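PDB 1NR9: protein YCGM from Escherichia coli, which is a magnesium-containing member of the fumarylacetoacetate hydrolase family whose function has not been established. Local coordinates for residues Ala139-Asp144 with Val209-His214. Sequence-based numbering, arbitrary orientation.
Sequences AEFTGD and VTFDGH
Phe141 meets Phe211 edge to edge: CE1 of Phe141 lies 3.5 Å from CE1 of Phe211, each atom at the edge of the other ring and near its plane, so neither face is stacked on the other. The ring of Phe141 reaches across because CG stands anti to the backbone N (chi1 -175°), which carries the side chain out from the loop that follows strand 130-137. Its far corner also passes the carboxylate of Asp212, where CZ is 4.1 Å from OD1 and the two flat groups are turned 19° from each other. Asp212 is the second residue of the type I' turn from Phe211 to His214, which joins hairpin strands 206-211 and 214-219 of the four-stranded antiparallel sheet in this FAH-family fold. The turn is closed by backbone hydrogen bonds in both directions, Phe211 N to His214 O at 2.9 Å and His214 N to Phe211 O at 3.0 Å. Both carboxylate oxygens of Asp212 have partners where the chain enters neighbouring strand 149-154: OD1 bonds to Thr148 OG1, just ahead of it, and OD2 to Thr149 N, its first residue. Ile136 of strand 130-137 touches both phenylalanine side chains, while Tyr98 meets the Phe141 ring and Val100 packs on Phe211.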
# COMPACT_ATOMS: atom_id res chain seq x y z
N ALA A 139 -18.71 18.75 -8.85
CA ALA A 139 -19.79 19.67 -9.19
C ALA A 139 -20.20 19.50 -10.65
O ALA A 139 -20.27 20.47 -11.42
CB ALA A 139 -19.35 21.11 -8.92
N GLU A 140 -20.48 18.26 -11.03
CA GLU A 140 -20.88 17.94 -12.39
C GLU A 140 -21.59 16.60 -12.29
O GLU A 140 -22.20 16.13 -13.24
CB GLU A 140 -19.64 17.84 -13.29
CG GLU A 140 -19.93 17.83 -14.78
CD GLU A 140 -18.72 18.26 -15.61
OE1 GLU A 140 -18.22 19.39 -15.41
OE2 GLU A 140 -18.28 17.47 -16.47
N PHE A 141 -21.50 16.01 -11.10
CA PHE A 141 -22.14 14.74 -10.81
C PHE A 141 -23.61 15.01 -10.59
O PHE A 141 -23.99 15.69 -9.62
CB PHE A 141 -21.52 14.14 -9.54
CG PHE A 141 -22.02 12.76 -9.21
CD1 PHE A 141 -21.56 11.65 -9.90
CD2 PHE A 141 -22.95 12.57 -8.19
CE1 PHE A 141 -22.01 10.36 -9.59
CE2 PHE A 141 -23.42 11.29 -7.86
CZ PHE A 141 -22.94 10.18 -8.57
N THR A 142 -24.45 14.51 -11.48
CA THR A 142 -25.88 14.72 -11.34
C THR A 142 -26.42 13.65 -10.40
O THR A 142 -26.37 12.46 -10.72
CB THR A 142 -26.62 14.60 -12.68
OG1 THR A 142 -26.07 15.53 -13.62
CG2 THR A 142 -28.10 14.90 -12.49
N GLY A 143 -26.91 14.06 -9.24
CA GLY A 143 -27.45 13.10 -8.30
C GLY A 143 -26.75 13.11 -6.96
O GLY A 143 -25.77 13.84 -6.76
N ASP A 144 -27.25 12.30 -6.04
CA ASP A 144 -26.67 12.24 -4.70
C ASP A 144 -25.71 11.07 -4.55
O ASP A 144 -26.12 9.91 -4.43
CB ASP A 144 -27.78 12.15 -3.65
CG ASP A 144 -27.24 11.91 -2.24
OD1 ASP A 144 -26.07 12.25 -1.98
OD2 ASP A 144 -28.01 11.38 -1.40
N VAL A 209 -20.08 -2.71 -15.78
CA VAL A 209 -20.21 -2.06 -14.48
C VAL A 209 -21.08 -0.82 -14.67
O VAL A 209 -21.07 -0.21 -15.74
CB VAL A 209 -18.82 -1.64 -13.94
CG1 VAL A 209 -18.17 -0.66 -14.88
CG2 VAL A 209 -18.96 -1.02 -12.57
N THR A 210 -21.83 -0.44 -13.63
CA THR A 210 -22.71 0.71 -13.75
C THR A 210 -22.94 1.49 -12.48
O THR A 210 -23.15 0.91 -11.42
CB THR A 210 -24.09 0.29 -14.25
OG1 THR A 210 -24.01 -0.03 -15.64
CG2 THR A 210 -25.10 1.39 -14.04
N PHE A 211 -22.91 2.82 -12.59
CA PHE A 211 -23.18 3.66 -11.44
C PHE A 211 -23.91 4.90 -11.91
O PHE A 211 -23.46 5.59 -12.84
CB PHE A 211 -21.88 3.98 -10.66
CG PHE A 211 -21.11 5.16 -11.18
CD1 PHE A 211 -21.19 6.40 -10.54
CD2 PHE A 211 -20.28 5.05 -12.29
CE1 PHE A 211 -20.47 7.50 -11.00
CE2 PHE A 211 -19.55 6.15 -12.76
CZ PHE A 211 -19.65 7.38 -12.11
N ASP A 212 -25.07 5.14 -11.30
CA ASP A 212 -25.95 6.27 -11.61
C ASP A 212 -25.96 6.80 -13.03
O ASP A 212 -25.43 7.87 -13.32
CB ASP A 212 -25.68 7.43 -10.65
CG ASP A 212 -26.64 7.46 -9.48
OD1 ASP A 212 -26.65 8.47 -8.74
OD2 ASP A 212 -27.39 6.47 -9.30
N GLY A 213 -26.57 6.04 -13.93
CA GLY A 213 -26.67 6.49 -15.31
C GLY A 213 -25.45 6.32 -16.19
O GLY A 213 -25.47 6.71 -17.36
N HIS A 214 -24.39 5.73 -15.64
CA HIS A 214 -23.17 5.53 -16.42
C HIS A 214 -22.75 4.06 -16.48
O HIS A 214 -22.74 3.36 -15.46
CB HIS A 214 -22.05 6.38 -15.84
CG HIS A 214 -22.28 7.85 -16.02
ND1 HIS A 214 -22.14 8.48 -17.23
CD2 HIS A 214 -22.66 8.80 -15.14
CE1 HIS A 214 -22.43 9.76 -17.10
NE2 HIS A 214 -22.75 9.98 -15.83